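Local coordinates for protein thiosulfate sulfurtransferase YnjE (Escherichia coli, PDB 2WLR) that transfers sulfur from thiosulfate to cyanide, yielding thiocyanate and sulfite, as a monomeric periplasmic enzyme built from rhodanese domains, at residues 32-46 / 113-127. Numbering follows the deposited sequence.
Sequences NGWPQTLNGPSGHEL and PSRLQKLPHFEQLVY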
loop_
_atom_site.group_PDB
_atom_site.type_symbol
_atom_site.label_atom_id
_atom_site.label_comp_id
_atom_site.label_asym_id
_atom_site.label_seq_id
_atom_site.Cartn_x
_atom_site.Cartn_y
_atom_site.Cartn_z
ATOM N N ASN A 32 -11.430 -2.448 -3.676
ATOM C CA ASN A 32 -10.267 -2.464 -4.560
ATOM C C ASN A 32 -10.439 -3.364 -5.782
ATOM O O ASN A 32 -9.748 -3.197 -6.788
ATOM C CB ASN A 32 -9.004 -2.889 -3.815
ATOM C CG ASN A 32 -8.539 -1.888 -2.779
ATOM O OD1 ASN A 32 -8.892 -0.701 -2.825
ATOM N ND2 ASN A 32 -7.642 -2.338 -1.913
ATOM N N GLY A 33 -11.295 -4.374 -5.666
ATOM C CA GLY A 33 -11.502 -5.301 -6.780
ATOM C C GLY A 33 -11.635 -6.762 -6.429
ATOM O O GLY A 33 -12.084 -7.527 -7.273
ATOM N N TRP A 34 -11.289 -7.192 -5.233
ATOM C CA TRP A 34 -11.466 -8.601 -4.884
ATOM C C TRP A 34 -12.954 -8.925 -4.940
ATOM O O TRP A 34 -13.772 -8.272 -4.328
ATOM C CB TRP A 34 -10.944 -8.912 -3.511
ATOM C CG TRP A 34 -9.465 -8.903 -3.460
ATOM C CD1 TRP A 34 -8.665 -7.906 -2.965
ATOM C CD2 TRP A 34 -8.575 -9.921 -3.938
ATOM N NE1 TRP A 34 -7.375 -8.230 -3.127
ATOM C CE2 TRP A 34 -7.271 -9.483 -3.668
ATOM C CE3 TRP A 34 -8.752 -11.176 -4.527
ATOM C CZ2 TRP A 34 -6.141 -10.228 -4.000
ATOM C CZ3 TRP A 34 -7.650 -11.902 -4.864
ATOM C CH2 TRP A 34 -6.352 -11.460 -4.562
ATOM N N PRO A 35 -13.320 -9.978 -5.695
ATOM C CA PRO A 35 -14.732 -10.361 -5.656
ATOM C C PRO A 35 -15.133 -10.992 -4.312
ATOM O O PRO A 35 -14.324 -11.642 -3.656
ATOM C CB PRO A 35 -14.847 -11.363 -6.811
ATOM C CG PRO A 35 -13.595 -11.281 -7.584
ATOM C CD PRO A 35 -12.544 -10.726 -6.687
ATOM N N GLN A 36 -16.392 -10.855 -3.943
ATOM C CA GLN A 36 -16.890 -11.439 -2.708
ATOM C C GLN A 36 -17.114 -12.949 -2.846
ATOM O O GLN A 36 -17.213 -13.635 -1.840
ATOM C CB GLN A 36 -18.157 -10.722 -2.252
ATOM C CG GLN A 36 -17.895 -9.224 -1.932
ATOM C CD GLN A 36 -19.093 -8.513 -1.383
ATOM O OE1 GLN A 36 -19.742 -7.730 -2.080
ATOM N NE2 GLN A 36 -19.369 -8.740 -0.097
ATOM N N THR A 37 -17.253 -13.419 -4.084
ATOM C CA THR A 37 -17.392 -14.860 -4.404
ATOM C C THR A 37 -16.644 -15.067 -5.713
ATOM O O THR A 37 -16.406 -14.127 -6.465
ATOM C CB THR A 37 -18.853 -15.250 -4.664
ATOM O OG1 THR A 37 -19.388 -14.425 -5.703
ATOM C CG2 THR A 37 -19.691 -15.090 -3.397
ATOM N N LEU A 38 -16.273 -16.305 -6.011
ATOM C CA LEU A 38 -15.544 -16.595 -7.246
ATOM C C LEU A 38 -16.300 -16.118 -8.479
ATOM O O LEU A 38 -17.505 -16.387 -8.597
ATOM C CB LEU A 38 -15.306 -18.107 -7.347
ATOM C CG LEU A 38 -14.248 -18.669 -6.455
ATOM C CD1 LEU A 38 -14.284 -20.188 -6.478
ATOM C CD2 LEU A 38 -12.840 -18.134 -6.803
ATOM N N ASN A 39 -15.599 -15.395 -9.365
ATOM C CA ASN A 39 -16.120 -14.830 -10.594
ATOM C C ASN A 39 -17.238 -13.805 -10.381
ATOM O O ASN A 39 -17.944 -13.444 -11.332
ATOM C CB ASN A 39 -16.571 -15.932 -11.578
ATOM C CG ASN A 39 -15.450 -16.857 -11.986
ATOM O OD1 ASN A 39 -15.529 -18.078 -11.764
ATOM N ND2 ASN A 39 -14.396 -16.297 -12.555
ATOM N N GLY A 40 -17.381 -13.340 -9.137
ATOM C CA GLY A 40 -18.333 -12.310 -8.800
ATOM C C GLY A 40 -17.902 -10.918 -9.203
ATOM O O GLY A 40 -16.823 -10.724 -9.703
ATOM N N PRO A 41 -18.772 -9.945 -8.972
ATOM C CA PRO A 41 -18.455 -8.573 -9.322
ATOM C C PRO A 41 -17.124 -8.116 -8.701
ATOM O O PRO A 41 -16.806 -8.466 -7.559
ATOM C CB PRO A 41 -19.639 -7.794 -8.735
ATOM C CG PRO A 41 -20.731 -8.753 -8.655
ATOM C CD PRO A 41 -20.111 -10.069 -8.379
ATOM N N SER A 42 -16.371 -7.343 -9.465
ATOM C CA SER A 42 -14.996 -6.972 -9.091
ATOM C C SER A 42 -14.868 -5.455 -9.155
ATOM O O SER A 42 -14.819 -4.867 -10.238
ATOM C CB SER A 42 -14.015 -7.630 -10.083
ATOM O OG SER A 42 -12.698 -7.219 -9.828
ATOM N N GLY A 43 -14.846 -4.841 -7.969
ATOM C CA GLY A 43 -14.651 -3.407 -7.885
ATOM C C GLY A 43 -15.823 -2.640 -7.314
ATOM O O GLY A 43 -16.756 -3.202 -6.777
ATOM N N HIS A 44 -15.765 -1.311 -7.521
ATOM C CA HIS A 44 -16.725 -0.355 -6.979
ATOM C C HIS A 44 -17.399 0.430 -8.070
ATOM O O HIS A 44 -16.957 0.471 -9.200
ATOM C CB HIS A 44 -16.047 0.615 -5.986
ATOM C CG HIS A 44 -14.773 1.234 -6.491
ATOM N ND1 HIS A 44 -14.697 2.444 -7.156
ATOM C CD2 HIS A 44 -13.503 0.818 -6.351
ATOM C CE1 HIS A 44 -13.415 2.718 -7.383
ATOM N NE2 HIS A 44 -12.682 1.729 -6.928
ATOM N N GLU A 45 -18.506 1.050 -7.722
ATOM C CA GLU A 45 -19.177 1.866 -8.699
ATOM C C GLU A 45 -18.364 3.102 -9.032
ATOM O O GLU A 45 -17.574 3.577 -8.237
ATOM C CB GLU A 45 -20.573 2.226 -8.231
ATOM C CG GLU A 45 -21.494 1.018 -8.026
ATOM C CD GLU A 45 -22.007 0.408 -9.286
ATOM O OE1 GLU A 45 -21.636 0.863 -10.382
ATOM O OE2 GLU A 45 -22.832 -0.515 -9.170
ATOM N N LEU A 46 -18.554 3.610 -10.242
ATOM C CA LEU A 46 -17.813 4.761 -10.721
ATOM C C LEU A 46 -17.808 5.933 -9.745
ATOM O O LEU A 46 -18.854 6.398 -9.292
ATOM C CB LEU A 46 -18.351 5.200 -12.097
ATOM C CG LEU A 46 -17.667 6.385 -12.765
ATOM C CD1 LEU A 46 -16.226 6.056 -13.155
ATOM C CD2 LEU A 46 -18.481 6.761 -14.015
ATOM N N PRO A 113 -21.810 -5.891 -13.336
ATOM C CA PRO A 113 -20.398 -6.066 -13.073
ATOM C C PRO A 113 -19.498 -5.342 -14.062
ATOM O O PRO A 113 -18.397 -4.942 -13.721
ATOM C CB PRO A 113 -20.217 -7.591 -13.140
ATOM C CG PRO A 113 -21.558 -8.132 -12.871
ATOM C CD PRO A 113 -22.524 -7.172 -13.441
ATOM N N SER A 114 -19.961 -5.168 -15.300
ATOM C CA SER A 114 -19.131 -4.535 -16.323
ATOM C C SER A 114 -18.798 -3.058 -16.089
ATOM O O SER A 114 -17.825 -2.550 -16.624
ATOM C CB SER A 114 -19.744 -4.721 -17.724
ATOM O OG SER A 114 -20.918 -3.964 -17.893
ATOM N N ARG A 115 -19.575 -2.379 -15.245
ATOM C CA ARG A 115 -19.390 -0.945 -15.082
ATOM C C ARG A 115 -18.524 -0.658 -13.848
ATOM O O ARG A 115 -18.286 0.485 -13.535
ATOM C CB ARG A 115 -20.735 -0.219 -15.021
ATOM C CG ARG A 115 -21.539 -0.456 -13.802
ATOM C CD ARG A 115 -22.832 0.327 -13.787
ATOM N NE ARG A 115 -23.433 0.263 -12.462
ATOM C CZ ARG A 115 -24.711 0.439 -12.160
ATOM N NH1 ARG A 115 -25.615 0.726 -13.083
ATOM N NH2 ARG A 115 -25.073 0.361 -10.891
ATOM N N LEU A 116 -18.059 -1.690 -13.156
ATOM C CA LEU A 116 -17.279 -1.486 -11.919
ATOM C C LEU A 116 -15.850 -1.099 -12.214
ATOM O O LEU A 116 -15.302 -1.448 -13.263
ATOM C CB LEU A 116 -17.331 -2.750 -11.048
ATOM C CG LEU A 116 -18.747 -3.119 -10.605
ATOM C CD1 LEU A 116 -18.776 -4.466 -9.912
ATOM C CD2 LEU A 116 -19.393 -2.068 -9.713
ATOM N N GLN A 117 -15.269 -0.372 -11.264
ATOM C CA GLN A 117 -13.914 0.136 -11.316
ATOM C C GLN A 117 -13.063 -0.553 -10.261
ATOM O O GLN A 117 -13.501 -0.778 -9.154
ATOM C CB GLN A 117 -13.874 1.645 -11.048
ATOM C CG GLN A 117 -14.860 2.492 -11.828
ATOM C CD GLN A 117 -14.719 2.380 -13.303
ATOM O OE1 GLN A 117 -15.635 1.901 -13.998
ATOM N NE2 GLN A 117 -13.587 2.827 -13.814
ATOM N N LYS A 118 -11.820 -0.858 -10.594
ATOM C CA LYS A 118 -10.928 -1.548 -9.645
ATOM C C LYS A 118 -9.512 -1.034 -9.740
ATOM O O LYS A 118 -9.160 -0.373 -10.713
ATOM C CB LYS A 118 -10.947 -3.049 -9.911
ATOM C CG LYS A 118 -10.476 -3.477 -11.296
ATOM C CD LYS A 118 -10.858 -4.930 -11.623
ATOM C CE LYS A 118 -10.669 -5.263 -13.127
ATOM N NZ LYS A 118 -11.610 -6.336 -13.609
ATOM N N LEU A 119 -8.686 -1.373 -8.752
ATOM C CA LEU A 119 -7.247 -1.254 -8.931
ATOM C C LEU A 119 -6.789 -2.118 -10.060
ATOM O O LEU A 119 -7.129 -3.286 -10.100
ATOM C CB LEU A 119 -6.472 -1.732 -7.708
ATOM C CG LEU A 119 -6.600 -0.981 -6.423
ATOM C CD1 LEU A 119 -5.652 -1.610 -5.402
ATOM C CD2 LEU A 119 -6.242 0.515 -6.638
ATOM N N PRO A 120 -6.008 -1.561 -10.983
ATOM C CA PRO A 120 -5.480 -2.313 -12.097
ATOM C C PRO A 120 -4.862 -3.630 -11.671
ATOM O O PRO A 120 -5.049 -4.627 -12.348
ATOM C CB PRO A 120 -4.444 -1.355 -12.684
ATOM C CG PRO A 120 -4.975 -0.054 -12.398
ATOM C CD PRO A 120 -5.665 -0.128 -11.078
ATOM N N HIS A 121 -4.171 -3.645 -10.529
ATOM C CA HIS A 121 -3.589 -4.898 -10.050
ATOM C C HIS A 121 -3.933 -5.130 -8.597
ATOM O O HIS A 121 -3.068 -5.383 -7.783
ATOM C CB HIS A 121 -2.084 -4.873 -10.238
ATOM C CG HIS A 121 -1.677 -4.572 -11.639
ATOM N ND1 HIS A 121 -1.791 -5.486 -12.666
ATOM C CD2 HIS A 121 -1.197 -3.433 -12.192
ATOM C CE1 HIS A 121 -1.369 -4.924 -13.787
ATOM N NE2 HIS A 121 -1.028 -3.673 -13.532
ATOM N N PHE A 122 -5.230 -5.110 -8.291
ATOM C CA PHE A 122 -5.712 -5.367 -6.945
ATOM C C PHE A 122 -5.161 -6.690 -6.344
ATOM O O PHE A 122 -5.000 -6.804 -5.125
ATOM C CB PHE A 122 -7.253 -5.376 -6.902
ATOM C CG PHE A 122 -7.883 -6.551 -7.557
ATOM C CD1 PHE A 122 -8.060 -7.714 -6.844
ATOM C CD2 PHE A 122 -8.251 -6.533 -8.891
ATOM C CE1 PHE A 122 -8.594 -8.819 -7.396
ATOM C CE2 PHE A 122 -8.815 -7.657 -9.465
ATOM C CZ PHE A 122 -8.963 -8.827 -8.715
ATOM N N GLU A 123 -4.913 -7.668 -7.200
ATOM C CA GLU A 123 -4.505 -8.980 -6.742
ATOM C C GLU A 123 -3.139 -8.987 -6.077
ATOM O O GLU A 123 -2.774 -9.957 -5.429
ATOM C CB GLU A 123 -4.555 -9.978 -7.909
ATOM C CG GLU A 123 -3.455 -9.894 -8.939
ATOM C CD GLU A 123 -3.566 -8.708 -9.888
ATOM O OE1 GLU A 123 -4.646 -8.089 -10.004
ATOM O OE2 GLU A 123 -2.555 -8.429 -10.572
ATOM N N GLN A 124 -2.404 -7.900 -6.225
ATOM C CA GLN A 124 -1.118 -7.750 -5.522
ATOM C C GLN A 124 -1.248 -7.417 -4.076
ATOM O O GLN A 124 -0.262 -7.513 -3.342
ATOM C CB GLN A 124 -0.280 -6.683 -6.194
ATOM C CG GLN A 124 0.188 -7.091 -7.612
ATOM C CD GLN A 124 0.679 -5.937 -8.458
ATOM O OE1 GLN A 124 0.719 -4.773 -8.046
ATOM N NE2 GLN A 124 1.101 -6.268 -9.677
ATOM N N LEU A 125 -2.416 -6.959 -3.650
ATOM C CA LEU A 125 -2.687 -6.551 -2.259
ATOM C C LEU A 125 -3.733 -7.479 -1.732
ATOM O O LEU A 125 -4.935 -7.219 -1.808
ATOM C CB LEU A 125 -3.164 -5.086 -2.179
ATOM C CG LEU A 125 -2.095 -4.069 -2.534
ATOM C CD1 LEU A 125 -2.702 -2.691 -2.649
ATOM C CD2 LEU A 125 -0.957 -4.012 -1.537
ATOM N N VAL A 126 -3.281 -8.592 -1.175
ATOM C CA VAL A 126 -4.214 -9.616 -0.701
ATOM C C VAL A 126 -4.775 -9.313 0.705
ATOM O O VAL A 126 -4.348 -8.371 1.380
ATOM C CB VAL A 126 -3.576 -11.018 -0.765
ATOM C CG1 VAL A 126 -2.930 -11.239 -2.159
ATOM C CG2 VAL A 126 -2.549 -11.212 0.387
ATOM N N TYR A 127 -5.723 -10.118 1.154
ATOM C CA TYR A 127 -6.394 -9.922 2.422
ATOM C C TYR A 127 -6.496 -11.274 3.155
ATOM O O TYR A 127 -6.289 -12.335 2.531
ATOM C CB TYR A 127 -7.750 -9.255 2.186
ATOM C CG TYR A 127 -8.766 -10.076 1.434
ATOM C CD1 TYR A 127 -8.739 -10.187 0.053
ATOM C CD2 TYR A 127 -9.780 -10.735 2.121
ATOM C CE1 TYR A 127 -9.690 -10.913 -0.611
ATOM C CE2 TYR A 127 -10.737 -11.491 1.440
ATOM C CZ TYR A 127 -10.680 -11.573 0.087
ATOM O OH TYR A 127 -11.660 -12.322 -0.536
HETATM O O HOH W 1 -6.893 -5.294 -0.848
HETATM O O HOH W 2 -6.595 -4.938 -3.247
HETATM O O HOH W 3 -11.769 -12.488 -3.386
HETATM O O HOH W 4 -16.898 -6.846 -12.186
HETATM O O HOH W 5 -11.383 -8.576 -11.772
HETATM O O HOH W 6 -20.091 2.199 -12.220
#
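With chi1 at -72°, W34 turns its indole away from its own carbonyl carbon, while F122 and Y127 each set CG between backbone N and carbonyl carbon; these torsions bring two ring edges against the two faces of one indole. F122 CD1 lies over the centre of one face, and Y127 CE1 sits 3.5 Å from W34 CG on the opposite face, nearer the rim. Both pairs are edge-to-face, the F122 plane standing at 83° to the indole. In the plane of the indole, W34 NE1 donates to L125 O at 3.0 Å, reaching that oxygen from above its carbonyl plane. Replacing W34 by an alanine is likely to leave L125 O without this donor and the edges of F122 and Y127 without the surface between them. G33, in a Schellman motif that ends helix 28-32, lays its CA over the face of F122, where a side chain would clash. N32 O accepts from L119 N at 2.9 Å. Farther along, H44 and Q117 exchange both backbone bonds of a single antiparallel bridge, and Q117 O also overlies the imidazole, 3.2 Å from H44 CD2. At the far end R115 meets E45 through NE and NH2, one nitrogen to each oxygen. NE lies 2.8 Å from E45 OE1, on its syn side, whereas NH2 reaches OE2 from above the carboxylate plane, the two groups being turned 59° from each other. R115 NH1 also bridges to D108. The chemistry thus changes along the linker into edge strand 125-126: aromatic packing at one end, paired backbone bonds midway, and at the other an arginine shared between two carboxylates, its charge probably largely balanced there.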